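Local coordinates for Non-reducing end alpha-L-arabinofuranosidase BoGH43B (Bacteroides ovatus, PDB 5JOZ), which hydrolyses terminal non-reducing alpha-L-arabinofuranosyl residues from the side branches of xyloglucan, converting its S units to X units, at residues Phe138-Leu149 and Phe159-Gly169; Asp16-Tyr27 and Ala77-Phe87. All blocks are in the same frame, centred on the assembly; numbering follows the deposited sequence.

From the N terminus, the chain first meets contact 2 at Asp-16-Tyr-27, makes a four-stranded sheet, and returns to that contact at Ala-77-Phe-87, 50 residues on. Contact 1 follows: Phe-138-Leu-149 meets Phe-159-Gly-169 after a short connection. The two loops are therefore in series, neither enclosing nor crossing the other. Contact 2 is long-range and joins the first strands of two successive sheets, which are blades of the GH43 five-bladed beta-propeller; contact 1 is local and builds the outer part of the next blade. Their centres lie 22 Å apart and their nearest atoms about 7 Å, so the contacts do not touch each other.

Contact 1 (Phe138-Leu149 and Phe159-Gly169); sequences FLSPDNQGSFLL and FVEALRKVASG
Phe-159 turns the edge of its ring against a face of Phe-138, a T-shaped pair at one end of the beta hairpin formed by strands 146-152 and 159-168, the outer two strands of a four-stranded propeller blade. The ring planes stand at 87° with centroids 5.5 Å apart. CE1 of Phe-159 makes the nearest approach, 4.0 Å from CG of Phe-138. Because Phe-138 belongs to strand 135-141, this pair reaches past the intervening strand 146-152. Leu-163 meets the same ring obliquely, its CD2 lying 3.6 Å from CD1 of Phe-138, and turns its other methyl toward Leu-148.

Along the hairpin the register slips by one residue: Phe-147 pairs with Ala-167, but Leu-148 pairs with Lys-165. This beta bulge leaves Val-166 between the paired positions. Its N-H still points at Phe-147 O in an almost straight bond (172°), while its CG1 packs 3.6 Å from CB of Leu-149. On the face shared with Ala-167, CE2 of the Phe-147 ring comes close to the Ser-168 carbonyl oxygen, and the ring packs on Pro-178 and Ile-189 of the following blade, about 7 Å from the side chain of Glu-176, the inferred proton donor.

The opposite face carries Ser-146 and Lys-165. The lysine chain is extended until its last torsion, where a bend (chi4 83°) brings NZ to within 2.7 Å of Ser-146 OG, to which it donates. With an alanine at Ser-146, the Lys-165 ammonium would probably lose this acceptor and its end would be freer to swing. Asp-142 OD1 closes an Asx turn by accepting Gln-144 N at 2.9 Å, and also takes Ser-146 N at 3.1 Å, the two donors arriving from opposite faces of the carboxylate plane.

Contact 2 (Asp16-Tyr27 and Ala77-Phe87); sequences DPSICRVGDDFY and APTLRYHDGTF
Ser-18 holds OG trans to its backbone nitrogen (chi1 -179°), a rotation that carries the hydroxyl across to the backbone of Leu-80. Val-22 uses the corresponding torsion to spread both methyls over one face of the Tyr-82 ring. Leu-80 N donates to Ser-18 OG at 2.9 Å, with an N-H...O angle of 166°, a nearly straight bond. Over Tyr-82, Val-22 CG1 makes a CH-pi contact 3.7 Å from the ring centroid. Its CG2 sits near the root of the ring, 3.4 Å from Tyr-82 CG.

Further into the interface, Cys-20 SG rests 3.8 Å from Leu-80 CG. Phe-87 points its ring edge at the face of Tyr-27, a T-shaped stack with planes at 85° and centroids 5.3 Å apart. The other ring of this cluster, Tyr-82, places CD1 over the centre of a Phe-87 face, so Phe-87 is gripped by two aromatics.

Toward the active site a water joins the packing. Water 1 donates to Asp-16 O at 2.7 Å and to Pro-78 O at 2.8 Å, bridging two carbonyls. Asp-16 is the inferred proton acceptor; its CB packs on the methyl of Ala-77, and its OD2 is hydrogen-bonded to Ser-31.

Strands 18-22 and 79-83 run nearly parallel, their axes 5.6 Å apart at closest, yet each is an edge strand of its own antiparallel sheet. They are consistent with innermost strands of adjacent propeller blades. Arg-81 carries the connection onward: its guanidinium forms salt bridges with Asp-240 on strand 234-243 and Glu-130 on strand 128-132. Asp-240 also bonds Ser-18 OG, so it ties both segments to its blade, while Glu-130 links Arg-81 to the blade of strand 128-132.

Contact 1 (Phe138-Leu149 and Phe159-Gly169)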
loop_
_atom_site.group_PDB
_atom_site.type_symbol
_atom_site.label_atom_id
_atom_site.label_comp_id
_atom_site.label_asym_id
_atom_site.label_seq_id
_atom_site.Cartn_x
_atom_site.Cartn_y
_atom_site.Cartn_z
ATOM N N PHE A 138 2.948 24.039 4.273
ATOM C CA PHE A 138 2.269 23.158 3.318
ATOM C C PHE A 138 3.040 23.337 2.030
ATOM O O PHE A 138 3.136 24.453 1.535
ATOM C CB PHE A 138 0.795 23.566 3.133
ATOM C CG PHE A 138 0.050 22.795 2.052
ATOM C CD1 PHE A 138 0.183 23.131 0.696
ATOM C CD2 PHE A 138 -0.830 21.765 2.393
ATOM C CE1 PHE A 138 -0.511 22.438 -0.291
ATOM C CE2 PHE A 138 -1.531 21.063 1.406
ATOM C CZ PHE A 138 -1.372 21.399 0.060
ATOM N N LEU A 139 3.594 22.242 1.511
ATOM C CA LEU A 139 4.298 22.234 0.252
ATOM C C LEU A 139 3.591 21.223 -0.657
ATOM O O LEU A 139 3.274 20.111 -0.224
ATOM C CB LEU A 139 5.758 21.874 0.505
ATOM C CG LEU A 139 6.715 21.736 -0.683
ATOM C CD1 LEU A 139 6.934 23.062 -1.390
ATOM C CD2 LEU A 139 8.043 21.164 -0.217
ATOM N N SER A 140 3.310 21.619 -1.895
ATOM C CA SER A 140 2.785 20.705 -2.890
ATOM C C SER A 140 3.257 21.103 -4.278
ATOM O O SER A 140 3.605 22.266 -4.487
ATOM C CB SER A 140 1.264 20.714 -2.864
ATOM O OG SER A 140 0.755 21.860 -3.529
ATOM N N PRO A 141 3.266 20.148 -5.234
ATOM C CA PRO A 141 3.389 20.507 -6.640
ATOM C C PRO A 141 2.088 21.083 -7.155
ATOM O O PRO A 141 1.049 20.867 -6.537
ATOM C CB PRO A 141 3.694 19.177 -7.331
ATOM C CG PRO A 141 3.099 18.143 -6.450
ATOM C CD PRO A 141 3.177 18.691 -5.051
ATOM N N ASP A 142 2.147 21.803 -8.275
ATOM C CA ASP A 142 0.965 22.463 -8.847
ATOM C C ASP A 142 0.438 21.820 -10.142
ATOM O O ASP A 142 -0.400 22.412 -10.824
ATOM C CB ASP A 142 1.214 23.981 -9.005
ATOM C CG ASP A 142 2.034 24.352 -10.246
ATOM O OD1 ASP A 142 2.794 23.517 -10.777
ATOM O OD2 ASP A 142 1.913 25.514 -10.690
ATOM N N ASN A 143 0.919 20.617 -10.466
ATOM C CA ASN A 143 0.562 19.919 -11.714
ATOM C C ASN A 143 0.943 20.715 -12.971
ATOM O O ASN A 143 0.349 20.526 -14.036
ATOM C CB ASN A 143 -0.935 19.556 -11.729
ATOM N N GLN A 144 1.921 21.611 -12.825
ATOM C CA GLN A 144 2.480 22.398 -13.925
ATOM C C GLN A 144 4.019 22.538 -13.821
ATOM O O GLN A 144 4.604 23.463 -14.400
ATOM C CB GLN A 144 1.821 23.785 -13.948
ATOM N N GLY A 145 4.666 21.616 -13.101
ATOM C CA GLY A 145 6.121 21.610 -12.930
ATOM C C GLY A 145 6.688 22.402 -11.755
ATOM O O GLY A 145 7.894 22.339 -11.515
ATOM N N SER A 146 5.843 23.121 -11.011
ATOM C CA SER A 146 6.292 24.022 -9.941
ATOM C C SER A 146 5.911 23.523 -8.553
ATOM O O SER A 146 5.017 22.687 -8.426
ATOM C CB SER A 146 5.712 25.410 -10.175
ATOM O OG SER A 146 6.164 25.929 -11.420
ATOM N N PHE A 147 6.597 24.032 -7.519
ATOM C CA PHE A 147 6.271 23.698 -6.119
ATOM C C PHE A 147 5.718 24.920 -5.389
ATOM O O PHE A 147 6.271 26.006 -5.520
ATOM C CB PHE A 147 7.493 23.174 -5.371
ATOM C CG PHE A 147 8.050 21.909 -5.940
ATOM C CD1 PHE A 147 7.246 20.778 -6.067
ATOM C CD2 PHE A 147 9.376 21.835 -6.346
ATOM C CE1 PHE A 147 7.747 19.599 -6.605
ATOM C CE2 PHE A 147 9.890 20.657 -6.883
ATOM C CZ PHE A 147 9.073 19.539 -7.012
ATOM N N LEU A 148 4.643 24.721 -4.621
ATOM C CA LEU A 148 3.921 25.808 -3.949
ATOM C C LEU A 148 4.078 25.678 -2.457
ATOM O O LEU A 148 3.833 24.612 -1.905
ATOM C CB LEU A 148 2.434 25.748 -4.283
ATOM C CG LEU A 148 2.079 25.748 -5.765
ATOM C CD1 LEU A 148 0.574 25.596 -5.935
ATOM C CD2 LEU A 148 2.591 26.997 -6.466
ATOM N N LEU A 149 4.487 26.755 -1.803
ATOM C CA LEU A 149 4.611 26.786 -0.353
ATOM C C LEU A 149 3.556 27.729 0.232
ATOM O O LEU A 149 3.220 28.744 -0.378
ATOM C CB LEU A 149 6.006 27.255 0.051
ATOM C CG LEU A 149 6.388 27.047 1.519
ATOM C CD1 LEU A 149 6.507 25.564 1.885
ATOM C CD2 LEU A 149 7.697 27.772 1.800
ATOM N N PHE A 159 -5.389 28.513 5.274
ATOM C CA PHE A 159 -4.120 29.154 4.960
ATOM C C PHE A 159 -4.021 30.521 5.623
ATOM O O PHE A 159 -4.775 31.435 5.276
ATOM C CB PHE A 159 -3.933 29.275 3.446
ATOM C CG PHE A 159 -3.692 27.959 2.789
ATOM C CD1 PHE A 159 -2.436 27.372 2.844
ATOM C CD2 PHE A 159 -4.727 27.279 2.163
ATOM C CE1 PHE A 159 -2.209 26.142 2.255
ATOM C CE2 PHE A 159 -4.504 26.049 1.569
ATOM C CZ PHE A 159 -3.244 25.480 1.619
ATOM N N VAL A 160 -3.111 30.633 6.594
ATOM C CA VAL A 160 -2.756 31.922 7.205
ATOM C C VAL A 160 -1.812 32.728 6.294
ATOM O O VAL A 160 -1.947 33.957 6.205
ATOM C CB VAL A 160 -2.205 31.782 8.660
ATOM C CG1 VAL A 160 -3.245 31.125 9.554
ATOM C CG2 VAL A 160 -0.887 31.015 8.743
ATOM N N GLU A 161 -0.864 32.041 5.640
ATOM C CA GLU A 161 -0.074 32.614 4.532
ATOM C C GLU A 161 -0.398 31.773 3.301
ATOM O O GLU A 161 -0.226 30.553 3.320
ATOM C CB GLU A 161 1.444 32.607 4.818
ATOM C CG GLU A 161 1.845 33.167 6.188
ATOM C CD GLU A 161 3.359 33.296 6.414
ATOM O OE1 GLU A 161 3.808 32.963 7.540
ATOM O OE2 GLU A 161 4.095 33.749 5.493
ATOM N N ALA A 162 -0.873 32.417 2.239
ATOM C CA ALA A 162 -1.378 31.699 1.071
ATOM C C ALA A 162 -0.280 31.053 0.246
ATOM O O ALA A 162 0.878 31.471 0.284
ATOM C CB ALA A 162 -2.197 32.619 0.193
ATOM N N LEU A 163 -0.687 30.039 -0.511
ATOM C CA LEU A 163 0.179 29.336 -1.436
ATOM C C LEU A 163 0.816 30.283 -2.433
ATOM O O LEU A 163 0.128 31.130 -2.990
ATOM C CB LEU A 163 -0.615 28.303 -2.239
ATOM C CG LEU A 163 -1.262 27.133 -1.512
ATOM C CD1 LEU A 163 -1.871 26.199 -2.541
ATOM C CD2 LEU A 163 -0.257 26.397 -0.645
ATOM N N ARG A 164 2.118 30.120 -2.664
ATOM C CA ARG A 164 2.791 30.747 -3.803
ATOM C C ARG A 164 3.937 29.876 -4.328
ATOM O O ARG A 164 4.518 29.084 -3.578
ATOM C CB ARG A 164 3.305 32.131 -3.417
ATOM C CG ARG A 164 4.546 32.146 -2.534
ATOM C CD ARG A 164 4.616 33.424 -1.708
ATOM N NE ARG A 164 3.665 33.379 -0.595
ATOM C CZ ARG A 164 3.248 34.429 0.113
ATOM N NH1 ARG A 164 3.684 35.665 -0.148
ATOM N NH2 ARG A 164 2.374 34.236 1.102
ATOM N N LYS A 165 4.255 30.042 -5.613
ATOM C CA LYS A 165 5.398 29.368 -6.239
ATOM C C LYS A 165 6.715 29.819 -5.583
ATOM O O LYS A 165 6.992 31.025 -5.479
ATOM C CB LYS A 165 5.413 29.635 -7.753
ATOM C CG LYS A 165 6.577 29.035 -8.546
ATOM C CD LYS A 165 6.415 29.342 -10.041
ATOM C CE LYS A 165 7.713 29.246 -10.845
ATOM N NZ LYS A 165 8.060 27.854 -11.259
ATOM N N VAL A 166 7.488 28.838 -5.113
ATOM C CA VAL A 166 8.812 29.070 -4.517
ATOM C C VAL A 166 9.964 28.411 -5.293
ATOM O O VAL A 166 11.103 28.853 -5.197
ATOM C CB VAL A 166 8.872 28.603 -3.039
ATOM C CG1 VAL A 166 7.861 29.354 -2.202
ATOM C CG2 VAL A 166 8.656 27.090 -2.899
ATOM N N ALA A 167 9.689 27.339 -6.028
ATOM C CA ALA A 167 10.738 26.626 -6.774
ATOM C C ALA A 167 10.069 25.813 -7.853
ATOM O O ALA A 167 8.866 25.915 -8.024
ATOM C CB ALA A 167 11.529 25.720 -5.834
ATOM N N SER A 168 10.839 25.014 -8.583
ATOM C CA SER A 168 10.263 24.064 -9.526
ATOM C C SER A 168 11.096 22.785 -9.616
ATOM O O SER A 168 12.091 22.605 -8.901
ATOM C CB SER A 168 10.098 24.731 -10.901
ATOM O OG SER A 168 11.268 24.634 -11.683
ATOM N N GLY A 169 10.662 21.879 -10.479
ATOM C CA GLY A 169 11.428 20.678 -10.759
ATOM C C GLY A 169 12.696 21.052 -11.491
ATOM O O GLY A 169 12.785 22.141 -12.062
#

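Contact 2 (Asp16-Tyr27 and Ala77-Phe87)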
loop_
_atom_site.group_PDB
_atom_site.type_symbol
_atom_site.label_atom_id
_atom_site.label_comp_id
_atom_site.label_asym_id
_atom_site.label_seq_id
_atom_site.Cartn_x
_atom_site.Cartn_y
_atom_site.Cartn_z
ATOM N N ASP A 16 4.956 5.109 -1.470
ATOM C CA ASP A 16 4.938 6.520 -1.043
ATOM C C ASP A 16 5.183 6.664 0.462
ATOM O O ASP A 16 4.400 7.324 1.159
ATOM C CB ASP A 16 3.608 7.184 -1.438
ATOM C CG ASP A 16 3.343 7.139 -2.929
ATOM O OD1 ASP A 16 4.234 7.531 -3.703
ATOM O OD2 ASP A 16 2.223 6.753 -3.333
ATOM N N PRO A 17 6.260 6.029 0.973
ATOM C CA PRO A 17 6.450 5.992 2.414
ATOM C C PRO A 17 6.707 7.373 2.985
ATOM O O PRO A 17 7.512 8.119 2.407
ATOM C CB PRO A 17 7.687 5.097 2.582
ATOM C CG PRO A 17 8.452 5.266 1.322
ATOM C CD PRO A 17 7.391 5.398 0.266
ATOM N N SER A 18 6.034 7.710 4.090
ATOM C CA SER A 18 6.365 8.915 4.858
ATOM C C SER A 18 6.624 8.561 6.316
ATOM O O SER A 18 5.848 7.826 6.921
ATOM C CB SER A 18 5.259 9.947 4.750
ATOM O OG SER A 18 5.599 11.104 5.474
ATOM N N ILE A 19 7.701 9.112 6.879
ATOM C CA ILE A 19 8.194 8.723 8.213
ATOM C C ILE A 19 8.278 9.904 9.174
ATOM O O ILE A 19 8.477 11.027 8.748
ATOM C CB ILE A 19 9.600 8.077 8.114
ATOM C CG1 ILE A 19 9.967 7.353 9.411
ATOM C CG2 ILE A 19 10.682 9.099 7.756
ATOM C CD1 ILE A 19 10.999 6.268 9.201
ATOM N N CYS A 20 8.139 9.635 10.471
ATOM C CA CYS A 20 8.519 10.599 11.501
ATOM C C CYS A 20 9.013 9.882 12.734
ATOM O O CYS A 20 8.572 8.771 13.040
ATOM C CB CYS A 20 7.369 11.554 11.855
ATOM S SG CYS A 20 6.070 10.841 12.883
ATOM N N ARG A 21 9.939 10.530 13.431
ATOM C CA ARG A 21 10.495 10.036 14.678
ATOM C C ARG A 21 9.958 10.889 15.813
ATOM O O ARG A 21 10.027 12.116 15.768
ATOM C CB ARG A 21 12.017 10.112 14.656
ATOM C CG ARG A 21 12.676 9.454 15.854
ATOM C CD ARG A 21 14.184 9.628 15.817
ATOM N NE ARG A 21 14.569 11.029 15.929
ATOM C CZ ARG A 21 14.523 11.748 17.048
ATOM N NH1 ARG A 21 14.897 13.025 17.018
ATOM N NH2 ARG A 21 14.096 11.220 18.197
ATOM N N VAL A 22 9.422 10.214 16.822
ATOM C CA VAL A 22 8.928 10.837 18.038
ATOM C C VAL A 22 9.671 10.162 19.197
ATOM O O VAL A 22 9.283 9.079 19.629
ATOM C CB VAL A 22 7.406 10.624 18.166
ATOM C CG1 VAL A 22 6.879 11.275 19.443
ATOM C CG2 VAL A 22 6.683 11.149 16.925
ATOM N N GLY A 23 10.760 10.776 19.667
ATOM C CA GLY A 23 11.578 10.180 20.725
ATOM C C GLY A 23 12.236 8.908 20.212
ATOM O O GLY A 23 12.863 8.936 19.163
ATOM N N ASP A 24 12.073 7.795 20.932
ATOM C CA ASP A 24 12.596 6.485 20.495
ATOM C C ASP A 24 11.706 5.751 19.471
ATOM O O ASP A 24 12.098 4.696 18.957
ATOM C CB ASP A 24 12.843 5.562 21.704
ATOM C CG ASP A 24 13.926 6.093 22.643
ATOM O OD1 ASP A 24 15.007 6.491 22.159
ATOM O OD2 ASP A 24 13.697 6.102 23.874
ATOM N N ASP A 25 10.533 6.301 19.157
ATOM C CA ASP A 25 9.576 5.632 18.277
ATOM C C ASP A 25 9.540 6.221 16.870
ATOM O O ASP A 25 9.624 7.442 16.699
ATOM C CB ASP A 25 8.204 5.677 18.928
ATOM C CG ASP A 25 8.184 4.912 20.228
ATOM O OD1 ASP A 25 8.335 3.667 20.171
ATOM O OD2 ASP A 25 8.067 5.546 21.297
ATOM N N PHE A 26 9.452 5.332 15.876
ATOM C CA PHE A 26 9.316 5.698 14.467
ATOM C C PHE A 26 7.969 5.244 13.958
ATOM O O PHE A 26 7.533 4.155 14.269
ATOM C CB PHE A 26 10.409 5.061 13.612
ATOM C CG PHE A 26 11.788 5.513 13.969
ATOM C CD1 PHE A 26 12.492 4.885 14.984
ATOM C CD2 PHE A 26 12.386 6.574 13.299
ATOM C CE1 PHE A 26 13.767 5.299 15.329
ATOM C CE2 PHE A 26 13.660 6.991 13.635
ATOM C CZ PHE A 26 14.351 6.351 14.654
ATOM N N TYR A 27 7.336 6.087 13.149
ATOM C CA TYR A 27 6.036 5.802 12.564
ATOM C C TYR A 27 6.093 6.074 11.072
ATOM O O TYR A 27 6.788 6.982 10.615
ATOM C CB TYR A 27 4.973 6.660 13.237
ATOM C CG TYR A 27 4.890 6.382 14.711
ATOM C CD1 TYR A 27 4.256 5.235 15.179
ATOM C CD2 TYR A 27 5.455 7.241 15.641
ATOM C CE1 TYR A 27 4.192 4.953 16.535
ATOM C CE2 TYR A 27 5.384 6.974 17.001
ATOM C CZ TYR A 27 4.759 5.825 17.439
ATOM O OH TYR A 27 4.684 5.535 18.776
ATOM N N ALA A 77 -0.230 9.566 -2.242
ATOM C CA ALA A 77 0.860 9.737 -1.263
ATOM C C ALA A 77 0.469 10.548 -0.033
ATOM O O ALA A 77 0.048 11.692 -0.169
ATOM C CB ALA A 77 2.063 10.382 -1.920
ATOM N N PRO A 78 0.584 9.949 1.167
ATOM C CA PRO A 78 0.387 10.658 2.412
ATOM C C PRO A 78 1.701 11.192 2.960
ATOM O O PRO A 78 2.767 10.632 2.670
ATOM C CB PRO A 78 -0.112 9.566 3.330
ATOM C CG PRO A 78 0.713 8.386 2.909
ATOM C CD PRO A 78 0.939 8.544 1.431
ATOM N N THR A 79 1.626 12.246 3.763
ATOM C CA THR A 79 2.771 12.683 4.555
ATOM C C THR A 79 2.368 12.610 6.041
ATOM O O THR A 79 1.251 12.990 6.387
ATOM C CB THR A 79 3.240 14.085 4.105
ATOM O OG1 THR A 79 3.678 14.015 2.744
ATOM C CG2 THR A 79 4.368 14.604 4.969
ATOM N N LEU A 80 3.270 12.097 6.888
ATOM C CA LEU A 80 3.043 11.900 8.335
ATOM C C LEU A 80 4.005 12.779 9.134
ATOM O O LEU A 80 5.217 12.701 8.950
ATOM C CB LEU A 80 3.280 10.431 8.713
ATOM C CG LEU A 80 3.472 10.004 10.176
ATOM C CD1 LEU A 80 2.245 10.271 11.024
ATOM C CD2 LEU A 80 3.789 8.519 10.251
ATOM N N ARG A 81 3.471 13.607 10.025
ATOM C CA ARG A 81 4.310 14.436 10.891
ATOM C C ARG A 81 3.762 14.475 12.310
ATOM O O ARG A 81 2.642 14.033 12.564
ATOM C CB ARG A 81 4.424 15.854 10.323
ATOM C CG ARG A 81 4.992 15.948 8.914
ATOM C CD ARG A 81 6.473 15.618 8.872
ATOM N NE ARG A 81 7.041 15.697 7.511
ATOM C CZ ARG A 81 7.503 14.676 6.774
ATOM N NH1 ARG A 81 7.482 13.422 7.210
ATOM N NH2 ARG A 81 8.009 14.916 5.568
ATOM N N TYR A 82 4.579 14.994 13.220
ATOM C CA TYR A 82 4.253 15.077 14.646
ATOM C C TYR A 82 4.670 16.437 15.215
ATOM O O TYR A 82 5.803 16.871 14.994
ATOM C CB TYR A 82 4.980 13.967 15.403
ATOM C CG TYR A 82 4.793 14.002 16.901
ATOM C CD1 TYR A 82 3.685 13.399 17.496
ATOM C CD2 TYR A 82 5.724 14.641 17.729
ATOM C CE1 TYR A 82 3.513 13.420 18.871
ATOM C CE2 TYR A 82 5.557 14.670 19.109
ATOM C CZ TYR A 82 4.452 14.052 19.675
ATOM O OH TYR A 82 4.275 14.070 21.041
ATOM N N HIS A 83 3.759 17.082 15.954
ATOM C CA HIS A 83 4.028 18.355 16.624
ATOM C C HIS A 83 3.191 18.537 17.892
ATOM O O HIS A 83 1.958 18.461 17.845
ATOM C CB HIS A 83 3.779 19.524 15.668
ATOM C CG HIS A 83 4.137 20.864 16.240
ATOM N ND1 HIS A 83 5.422 21.197 16.616
ATOM C CD2 HIS A 83 3.376 21.958 16.493
ATOM C CE1 HIS A 83 5.436 22.434 17.080
ATOM N NE2 HIS A 83 4.208 22.917 17.020
ATOM N N ASP A 84 3.878 18.780 19.012
ATOM C CA ASP A 84 3.253 19.078 20.309
ATOM C C ASP A 84 2.116 18.121 20.677
ATOM O O ASP A 84 0.940 18.510 20.742
ATOM C CB ASP A 84 2.781 20.546 20.346
ATOM C CG ASP A 84 3.888 21.505 20.745
ATOM O OD1 ASP A 84 5.039 21.337 20.278
ATOM O OD2 ASP A 84 3.594 22.432 21.531
ATOM N N GLY A 85 2.485 16.861 20.874
ATOM C CA GLY A 85 1.548 15.832 21.331
ATOM C C GLY A 85 0.508 15.362 20.331
ATOM O O GLY A 85 -0.374 14.590 20.704
ATOM N N THR A 86 0.617 15.798 19.071
ATOM C CA THR A 86 -0.382 15.520 18.042
ATOM C C THR A 86 0.285 15.039 16.723
ATOM O O THR A 86 1.199 15.692 16.212
ATOM C CB THR A 86 -1.239 16.783 17.776
ATOM O OG1 THR A 86 -1.937 17.149 18.972
ATOM C CG2 THR A 86 -2.258 16.557 16.650
ATOM N N PHE A 87 -0.193 13.909 16.187
ATOM C CA PHE A 87 0.249 13.384 14.891
ATOM C C PHE A 87 -0.645 13.935 13.811
ATOM O O PHE A 87 -1.829 14.095 14.039
ATOM C CB PHE A 87 0.148 11.860 14.854
ATOM C CG PHE A 87 1.079 11.182 15.791
ATOM C CD1 PHE A 87 0.745 11.024 17.131
ATOM C CD2 PHE A 87 2.296 10.686 15.339
ATOM C CE1 PHE A 87 1.617 10.399 18.007
ATOM C CE2 PHE A 87 3.167 10.057 16.212
ATOM C CZ PHE A 87 2.835 9.919 17.544
HETATM O O HOH W 1 4.572 9.979 0.696
#